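Local coordinates for Lmo0131 protein (PDB 4Q6J), which belongs to the EAL-domain family with a TIM-barrel-like fold and may act as a cyclic-guanylate-specific phosphodiesterase, although its own function is not established, at residues K27-A30 with K31-K34; N82-G85 with G86-S89; I198-L201 with C202-G206; G213-D216 with M217-E221. All blocks are in the same frame, centred on the assembly; numbering follows the deposited sequence.

Contact 1 of 4, residues K27-A30 with K31-K34; sequences KVDA and KTNK. With EDO (1,2-ethanediol), chain N.
D29 OD1 is held by two backbone N-H groups where strand 20-29 turns over into strand 35-45, so its carboxylate closes the tight loop of a beta hairpin. K31 N, two residues on, reaches OD1 at 3.0 Å, an Asx turn; it comes from above the carboxylate plane. T32 N, at 3.1 Å from the same OD1, approaches on the anti side and much nearer the plane, with an almost straight bond (169° at the hydrogen). With two donors on one oxygen, the carboxylate's rotation is largely fixed; its CG swings anti to the backbone N (chi1 -172°), which carries OD1 over the N-H groups of K31 and T32.

Three residues on from D29, T32 OG1 accepts from K34 N at 3.2 Å, an ST turn. N33, inside that ST turn, has positive phi, and its N makes a weak bond back to D29 O. The hairpin closes firmly at the next pair, where D29 N donates to K34 O at 2.8 Å. A30 O is buried by the turn and has no hydrogen-bonding partner in the model.

Beside the turn, the D29 side chain touches Y230 and A30 packs on F231, both on strand 230-231. Farther back on the strand, K27 NZ bonds to O1 of a 1,2-ethanediol that is also hydrogen-bonded to E123 OE1. On the hairpin's other flank V28 CG1 presses onto the backbone of N33, 3.4 Å from its CA.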
loop_
_atom_site.group_PDB
_atom_site.type_symbol
_atom_site.label_atom_id
_atom_site.label_comp_id
_atom_site.label_asym_id
_atom_site.label_seq_id
_atom_site.Cartn_x
_atom_site.Cartn_y
_atom_site.Cartn_z
ATOM N N LYS B 27 -8.288 12.999 27.450
ATOM C CA LYS B 27 -7.438 14.013 26.867
ATOM C C LYS B 27 -7.450 15.184 27.845
ATOM O O LYS B 27 -8.505 15.582 28.337
ATOM C CB LYS B 27 -7.959 14.430 25.489
ATOM C CG LYS B 27 -7.703 13.365 24.449
ATOM C CD LYS B 27 -8.370 13.727 23.176
ATOM C CE LYS B 27 -9.865 13.841 23.373
ATOM N NZ LYS B 27 -10.510 14.173 22.080
ATOM N N VAL B 28 -6.263 15.723 28.108
ATOM C CA VAL B 28 -6.048 16.712 29.147
ATOM C C VAL B 28 -5.573 18.009 28.501
ATOM O O VAL B 28 -4.760 17.991 27.594
ATOM C CB VAL B 28 -4.980 16.185 30.143
ATOM C CG1 VAL B 28 -4.438 17.254 30.978
ATOM C CG2 VAL B 28 -5.554 15.049 31.003
ATOM N N ASP B 29 -6.073 19.138 28.970
ATOM C CA ASP B 29 -5.555 20.428 28.535
ATOM C C ASP B 29 -4.079 20.599 28.966
ATOM O O ASP B 29 -3.753 20.353 30.114
ATOM C CB ASP B 29 -6.433 21.541 29.115
ATOM C CG ASP B 29 -6.090 22.917 28.558
ATOM O OD1 ASP B 29 -5.199 23.576 29.114
ATOM O OD2 ASP B 29 -6.722 23.344 27.571
ATOM N N ALA B 30 -3.191 21.002 28.059
ATOM C CA ALA B 30 -1.757 21.115 28.375
ATOM C C ALA B 30 -1.422 22.137 29.471
ATOM O O ALA B 30 -0.451 21.968 30.224
ATOM C CB ALA B 30 -0.939 21.400 27.109
ATOM N N LYS B 31 -2.239 23.172 29.546
ATOM C CA LYS B 31 -2.024 24.235 30.512
ATOM C C LYS B 31 -2.588 23.896 31.877
ATOM O O LYS B 31 -1.835 23.700 32.811
ATOM C CB LYS B 31 -2.752 25.484 30.020
ATOM C CG LYS B 31 -2.025 26.357 29.002
ATOM C CD LYS B 31 -1.762 25.641 27.692
ATOM C CE LYS B 31 -2.634 26.161 26.560
ATOM N NZ LYS B 31 -2.542 27.631 26.383
ATOM N N THR B 32 -3.909 23.744 31.942
ATOM C CA THR B 32 -4.653 23.574 33.187
ATOM C C THR B 32 -4.610 22.151 33.706
ATOM O O THR B 32 -5.104 21.875 34.791
ATOM C CB THR B 32 -6.149 23.949 33.032
ATOM O OG1 THR B 32 -6.831 22.916 32.319
ATOM C CG2 THR B 32 -6.323 25.255 32.296
ATOM N N ASN B 33 -4.034 21.252 32.919
ATOM C CA ASN B 33 -3.993 19.821 33.213
ATOM C C ASN B 33 -5.371 19.195 33.578
ATOM O O ASN B 33 -5.461 18.173 34.250
ATOM C CB ASN B 33 -2.873 19.490 34.229
ATOM C CG ASN B 33 -1.692 18.696 33.607
ATOM O OD1 ASN B 33 -1.160 17.737 34.188
ATOM N ND2 ASN B 33 -1.294 19.107 32.417
ATOM N N LYS B 34 -6.437 19.801 33.076
ATOM C CA LYS B 34 -7.791 19.345 33.338
ATOM C C LYS B 34 -8.237 18.420 32.209
ATOM O O LYS B 34 -7.864 18.638 31.063
ATOM C CB LYS B 34 -8.750 20.547 33.425
ATOM C CG LYS B 34 -8.515 21.541 34.607
ATOM C CD LYS B 34 -9.418 22.789 34.494
ATOM C CE LYS B 34 -9.020 23.914 35.447
ATOM N NZ LYS B 34 -9.365 25.259 34.870
HETATM C C1 EDO N . -9.224 17.653 20.985
HETATM O O1 EDO N . -9.491 16.342 20.460
HETATM C C2 EDO N . -9.580 17.737 22.459
HETATM O O2 EDO N . -8.675 16.945 23.236
#

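Contact 2 of 4, residues N82-G85 with G86-S89; sequences NQLG and GRFS
The F88 ring turns its edge to L84, whose CB lies near the ring plane at 4.1 Å from CD2. F88 CD2 in turn sits over one face of the R87 guanidinium, 4.3 Å above its plane and displaced toward the rim. The L84 side chain runs at about a right angle to R87, with L84 CD2 at 3.8 Å from R87 NH2. The bend of R87 at chi3 (-77°) turns the guanidinium back beside L84 O, which it meets obliquely, R87 NE at 3.0 Å from that oxygen.

The backbone beneath is a type I' beta turn from L84 to R87. Its two central residues, G85 and G86, both have positive phi, and R87 N closes it onto L84 O at 3.0 Å.

This turn takes the chain from the end of helix 66-83 into strand 89-95 of the barrel. N82, in the last turn of that helix, bonds through its amide to H115 O and K117 N. L84 packs on M242 and K246 of helix 242-248, F88 meets the ring of F38 on strand 35-45, and weak bonds tie the R87 guanidinium to I251 O and V252 O at the C-terminus.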
loop_
_atom_site.group_PDB
_atom_site.type_symbol
_atom_site.label_atom_id
_atom_site.label_comp_id
_atom_site.label_asym_id
_atom_site.label_seq_id
_atom_site.Cartn_x
_atom_site.Cartn_y
_atom_site.Cartn_z
ATOM N N ASN B 82 -24.395 12.615 26.011
ATOM C CA ASN B 82 -25.657 13.103 26.581
ATOM C C ASN B 82 -25.660 13.010 28.083
ATOM O O ASN B 82 -26.087 13.931 28.747
ATOM C CB ASN B 82 -26.880 12.353 26.037
ATOM C CG ASN B 82 -27.186 12.704 24.602
ATOM O OD1 ASN B 82 -26.715 13.709 24.062
ATOM N ND2 ASN B 82 -27.991 11.875 23.978
ATOM N N GLN B 83 -25.169 11.895 28.611
ATOM C CA GLN B 83 -25.090 11.725 30.058
ATOM C C GLN B 83 -24.213 12.772 30.766
ATOM O O GLN B 83 -24.543 13.192 31.860
ATOM C CB GLN B 83 -24.650 10.307 30.440
ATOM C CG GLN B 83 -24.853 9.990 31.906
ATOM C CD GLN B 83 -23.603 10.171 32.765
ATOM O OE1 GLN B 83 -23.652 10.048 33.995
ATOM N NE2 GLN B 83 -22.482 10.447 32.123
ATOM N N LEU B 84 -23.121 13.193 30.143
ATOM C CA LEU B 84 -22.136 14.035 30.813
ATOM C C LEU B 84 -22.491 15.499 30.729
ATOM O O LEU B 84 -21.668 16.352 31.003
ATOM C CB LEU B 84 -20.725 13.801 30.264
ATOM C CG LEU B 84 -20.201 12.404 30.607
ATOM C CD1 LEU B 84 -19.000 12.022 29.769
ATOM C CD2 LEU B 84 -19.867 12.313 32.074
ATOM N N GLY B 85 -23.713 15.793 30.336
ATOM C CA GLY B 85 -24.207 17.139 30.464
ATOM C C GLY B 85 -23.474 18.179 29.648
ATOM O O GLY B 85 -23.590 19.368 29.910
ATOM N N GLY B 86 -22.715 17.736 28.651
ATOM C CA GLY B 86 -22.035 18.637 27.740
ATOM C C GLY B 86 -20.715 19.078 28.294
ATOM O O GLY B 86 -20.072 19.934 27.722
ATOM N N ARG B 87 -20.306 18.483 29.403
ATOM C CA ARG B 87 -19.108 18.921 30.094
ATOM C C ARG B 87 -17.872 18.323 29.486
ATOM O O ARG B 87 -16.778 18.808 29.718
ATOM C CB ARG B 87 -19.175 18.570 31.574
ATOM C CG ARG B 87 -20.388 19.158 32.249
ATOM C CD ARG B 87 -20.529 18.691 33.694
ATOM N NE ARG B 87 -21.045 17.331 33.805
ATOM C CZ ARG B 87 -20.396 16.330 34.388
ATOM N NH1 ARG B 87 -19.202 16.533 34.945
ATOM N NH2 ARG B 87 -20.955 15.127 34.431
ATOM N N PHE B 88 -18.043 17.275 28.691
ATOM C CA PHE B 88 -16.900 16.574 28.100
ATOM C C PHE B 88 -17.170 16.227 26.642
ATOM O O PHE B 88 -18.281 15.849 26.305
ATOM C CB PHE B 88 -16.586 15.296 28.899
ATOM C CG PHE B 88 -16.203 15.559 30.327
ATOM C CD1 PHE B 88 -14.912 15.942 30.655
ATOM C CD2 PHE B 88 -17.125 15.429 31.348
ATOM C CE1 PHE B 88 -14.563 16.195 31.955
ATOM C CE2 PHE B 88 -16.764 15.672 32.649
ATOM C CZ PHE B 88 -15.477 16.060 32.946
ATOM N N SER B 89 -16.149 16.345 25.786
ATOM C CA SER B 89 -16.230 15.821 24.416
ATOM C C SER B 89 -15.842 14.353 24.359
ATOM O O SER B 89 -15.081 13.877 25.179
ATOM C CB SER B 89 -15.377 16.630 23.437
ATOM O OG SER B 89 -14.009 16.391 23.657
#

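Contact 3 of 4, residues I198-L201 with C202-G206; sequences IVNL and CHDLG
Four successive i to i+4 bonds, from C202 N to I198 O through L205 N to L201 O, wind the last turns of helix 189-204; the final one is the shortest at 2.7 Å. V199 and H203, one turn apart, run alongside each other, and V199 CG1, anti to its own N (chi1 172°), comes within 3.4 Å of H203 CE1. The imidazole also hangs over the backbone: V199 O stands 3.3 Å above one face of the ring, offset toward the rim, while accepting H203 N at 3.0 Å. This pose is held from outside by D229, whose OD2 is bonded to H203 NE2.

The helix stops in a Schellman motif. G206 takes positive phi and sends its N back to H203 O at 2.8 Å, ending the helix and passing the chain on to strand 208-211, which finishes the helical crossover of the beta-alpha-beta unit that starts from strand 174-177.

On another side of the helix, L201 and L205 are likewise aligned, their CD1 methyls 4.0 Å apart. Both leucines, together with D204, pack against I193 of the second subunit, while I198 touches F157 and V199 faces K227 and V228 within its own chain.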
loop_
_atom_site.group_PDB
_atom_site.type_symbol
_atom_site.label_atom_id
_atom_site.label_comp_id
_atom_site.label_asym_id
_atom_site.label_seq_id
_atom_site.Cartn_x
_atom_site.Cartn_y
_atom_site.Cartn_z
ATOM N N ILE B 198 4.884 21.957 13.130
ATOM C CA ILE B 198 3.562 21.387 12.921
ATOM C C ILE B 198 2.509 21.990 13.857
ATOM O O ILE B 198 1.397 22.284 13.441
ATOM C CB ILE B 198 3.603 19.837 12.993
ATOM C CG1 ILE B 198 4.447 19.286 11.835
ATOM C CG2 ILE B 198 2.219 19.248 12.983
ATOM C CD1 ILE B 198 4.071 19.872 10.457
ATOM N N VAL B 199 2.870 22.192 15.114
ATOM C CA VAL B 199 1.966 22.862 16.032
ATOM C C VAL B 199 1.591 24.282 15.586
ATOM O O VAL B 199 0.425 24.625 15.560
ATOM C CB VAL B 199 2.538 22.886 17.460
ATOM C CG1 VAL B 199 1.688 23.764 18.365
ATOM C CG2 VAL B 199 2.648 21.481 17.993
ATOM N N ASN B 200 2.586 25.088 15.230
ATOM C CA ASN B 200 2.326 26.460 14.781
ATOM C C ASN B 200 1.536 26.505 13.467
ATOM O O ASN B 200 0.751 27.418 13.238
ATOM C CB ASN B 200 3.624 27.261 14.662
ATOM C CG ASN B 200 3.382 28.731 14.336
ATOM O OD1 ASN B 200 3.602 29.169 13.205
ATOM N ND2 ASN B 200 2.928 29.500 15.327
ATOM N N LEU B 201 1.741 25.503 12.617
ATOM C CA LEU B 201 0.970 25.376 11.396
ATOM C C LEU B 201 -0.511 25.128 11.729
ATOM O O LEU B 201 -1.398 25.795 11.208
ATOM C CB LEU B 201 1.526 24.255 10.541
ATOM C CG LEU B 201 0.683 23.903 9.297
ATOM C CD1 LEU B 201 0.423 25.114 8.360
ATOM C CD2 LEU B 201 1.311 22.724 8.558
ATOM N N CYS B 202 -0.774 24.152 12.591
ATOM C CA CYS B 202 -2.137 23.877 13.044
ATOM C C CYS B 202 -2.828 25.095 13.640
ATOM O O CYS B 202 -3.999 25.351 13.364
ATOM C CB CYS B 202 -2.112 22.755 14.043
ATOM S SG CYS B 202 -1.723 21.242 13.204
ATOM N N HIS B 203 -2.089 25.843 14.446
ATOM C CA HIS B 203 -2.604 27.067 15.037
ATOM C C HIS B 203 -2.844 28.147 13.986
ATOM O O HIS B 203 -3.865 28.852 14.013
ATOM C CB HIS B 203 -1.643 27.570 16.092
ATOM C CG HIS B 203 -1.564 26.680 17.292
ATOM N ND1 HIS B 203 -0.573 26.787 18.231
ATOM C CD2 HIS B 203 -2.373 25.678 17.703
ATOM C CE1 HIS B 203 -0.771 25.890 19.180
ATOM N NE2 HIS B 203 -1.854 25.206 18.882
ATOM N N ASP B 204 -1.908 28.273 13.056
ATOM C CA ASP B 204 -2.085 29.199 11.934
ATOM C C ASP B 204 -3.227 28.770 11.013
ATOM O O ASP B 204 -3.833 29.602 10.369
ATOM C CB ASP B 204 -0.791 29.348 11.152
ATOM C CG ASP B 204 0.279 30.067 11.946
ATOM O OD1 ASP B 204 -0.000 30.583 13.042
ATOM O OD2 ASP B 204 1.414 30.120 11.471
ATOM N N LEU B 205 -3.546 27.484 10.972
ATOM C CA LEU B 205 -4.769 27.060 10.325
ATOM C C LEU B 205 -6.012 27.233 11.218
ATOM O O LEU B 205 -7.124 26.960 10.781
ATOM C CB LEU B 205 -4.651 25.616 9.891
ATOM C CG LEU B 205 -3.623 25.468 8.790
ATOM C CD1 LEU B 205 -3.400 23.997 8.536
ATOM C CD2 LEU B 205 -4.062 26.235 7.529
ATOM N N GLY B 206 -5.806 27.643 12.463
ATOM C CA GLY B 206 -6.903 27.841 13.384
ATOM C C GLY B 206 -7.417 26.545 13.991
ATOM O O GLY B 206 -8.598 26.433 14.333
#

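Contact 4 of 4, residues G213-D216 with M217-E221. With EDO (1,2-ethanediol), chain L.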
loop_
_atom_site.group_PDB
_atom_site.type_symbol
_atom_site.label_atom_id
_atom_site.label_comp_id
_atom_site.label_asym_id
_atom_site.label_seq_id
_atom_site.Cartn_x
_atom_site.Cartn_y
_atom_site.Cartn_z
ATOM N N GLY B 213 0.299 9.235 23.221
ATOM C CA GLY B 213 1.499 8.505 23.564
ATOM C C GLY B 213 2.334 9.244 24.585
ATOM O O GLY B 213 3.512 8.952 24.734
ATOM N N VAL B 214 1.732 10.193 25.299
ATOM C CA VAL B 214 2.474 10.897 26.334
ATOM C C VAL B 214 2.725 9.947 27.509
ATOM O O VAL B 214 1.791 9.397 28.087
ATOM C CB VAL B 214 1.770 12.200 26.805
ATOM C CG1 VAL B 214 2.531 12.837 27.962
ATOM C CG2 VAL B 214 1.677 13.184 25.648
ATOM N N GLU B 215 3.991 9.754 27.854
ATOM C CA GLU B 215 4.350 8.775 28.859
ATOM C C GLU B 215 4.991 9.373 30.118
ATOM O O GLU B 215 4.880 8.796 31.199
ATOM C CB GLU B 215 5.248 7.715 28.228
ATOM C CG GLU B 215 4.556 6.949 27.111
ATOM C CD GLU B 215 4.069 5.579 27.535
ATOM O OE1 GLU B 215 4.723 4.961 28.398
ATOM O OE2 GLU B 215 3.047 5.111 27.001
ATOM N N ASP B 216 5.654 10.524 30.005
ATOM C CA ASP B 216 6.381 11.058 31.162
ATOM C C ASP B 216 6.400 12.583 31.261
ATOM O O ASP B 216 6.096 13.284 30.304
ATOM C CB ASP B 216 7.795 10.464 31.265
ATOM C CG ASP B 216 8.754 10.957 30.173
ATOM O OD1 ASP B 216 8.674 12.092 29.709
ATOM O OD2 ASP B 216 9.648 10.197 29.796
HETATM N N MSE B 217 6.768 13.071 32.434
HETATM C CA MSE B 217 6.728 14.493 32.717
HETATM C C MSE B 217 7.728 15.314 31.866
HETATM O O MSE B 217 7.468 16.439 31.546
HETATM C CB MSE B 217 6.913 14.725 34.233
HETATM C CG MSE B 217 6.694 16.168 34.705
HETATM SE SE MSE B 217 4.899 16.851 34.384
HETATM C CE MSE B 217 5.390 18.608 33.744
ATOM N N GLU B 218 8.866 14.728 31.502
ATOM C CA GLU B 218 9.829 15.434 30.668
ATOM C C GLU B 218 9.235 15.737 29.284
ATOM O O GLU B 218 9.486 16.803 28.709
ATOM C CB GLU B 218 11.157 14.668 30.560
ATOM C CG GLU B 218 11.989 14.679 31.847
ATOM C CD GLU B 218 13.354 13.967 31.732
ATOM O OE1 GLU B 218 13.935 13.907 30.625
ATOM O OE2 GLU B 218 13.857 13.476 32.772
ATOM N N GLN B 219 8.440 14.801 28.764
ATOM C CA GLN B 219 7.666 15.050 27.554
ATOM C C GLN B 219 6.676 16.177 27.761
ATOM O O GLN B 219 6.552 17.035 26.899
ATOM C CB GLN B 219 6.903 13.806 27.104
ATOM C CG GLN B 219 7.723 12.866 26.234
ATOM C CD GLN B 219 7.039 11.527 26.023
ATOM O OE1 GLN B 219 6.437 10.962 26.933
ATOM N NE2 GLN B 219 7.124 11.022 24.814
ATOM N N VAL B 220 5.957 16.161 28.878
ATOM C CA VAL B 220 4.994 17.209 29.161
ATOM C C VAL B 220 5.635 18.593 29.144
ATOM O O VAL B 220 5.113 19.555 28.570
ATOM C CB VAL B 220 4.314 16.985 30.500
ATOM C CG1 VAL B 220 3.450 18.206 30.868
ATOM C CG2 VAL B 220 3.479 15.710 30.440
ATOM N N GLU B 221 6.795 18.681 29.771
ATOM C CA GLU B 221 7.511 19.940 29.815
ATOM C C GLU B 221 7.773 20.462 28.385
ATOM O O GLU B 221 7.485 21.621 28.091
ATOM C CB GLU B 221 8.808 19.773 30.594
ATOM C CG GLU B 221 8.579 19.541 32.062
ATOM C CD GLU B 221 9.851 19.126 32.795
ATOM O OE1 GLU B 221 10.882 18.882 32.135
ATOM O OE2 GLU B 221 9.827 19.047 34.035
HETATM C C1 EDO L . 0.438 5.088 25.666
HETATM O O1 EDO L . 0.899 6.288 26.289
HETATM C C2 EDO L . -0.916 5.278 25.021
HETATM O O2 EDO L . -1.914 5.545 26.003
HETATM O O HOH W 1 5.852 8.861 23.221
#
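D216 and Q219 reach across each other at about a right angle, carboxylate and amide planes 58° apart, and each side chain takes the other's backbone N-H. D216 OD1 receives Q219 N at 2.9 Å, nearly along its C-O axis, and Q219 OE1 receives D216 N at 3.2 Å in the carbonyl plane. This is a capping box, with D216 the N-cap of helix 217-225. The aspartate's CG lies between its N and carbonyl carbon (chi1 71°), which folds OD1 back over the first turn.

OE1 of the glutamine has a second donor, E215 N at 2.9 Å, tilted out of the amide plane. Its other branch, NE2, bonds to I182 O and to a water that donates to G213 O, so both ends of the amide are pinned and its rotation is fixed. The first helical bond runs from V220 N to D216 O.

Behind the polar cap, V214 and V220 cross at about a right angle, with V214 CG1 at 3.9 Å from V220 CG2.

E215 leads outward: E215 OE2 accepts from O1 of a 1,2-ethanediol at 2.6 Å, and the carboxylate also bonds to S8 N and T9 OG1 of the third subunit. The whole loop carries the chain from strand 208-211 into helix 217-225, with V214 packed on L223 of that helix and bonded through its backbone to Q232 and Y235.

Overall arrangement
Four short turns and caps frame one barrel. Contacts 2 and 3 each lead into a parallel barrel strand, whereas contact 4 follows one; contacts 2 and 4 lie farthest apart along with contacts 2 and 3, each pair with centres about 27 Å apart. Contact 1 is the middle piece, its centre about 13 Å from that of contact 4 and 17 Å from that of contact 2. Shared neighbours tie them: F236 is touched from contacts 1 and 4, and D229 takes A30's backbone in contact 1 and H203 in contact 3. In EAL proteins the active site opens at the C-terminal ends of the barrel strands, the end from which contact 4 departs.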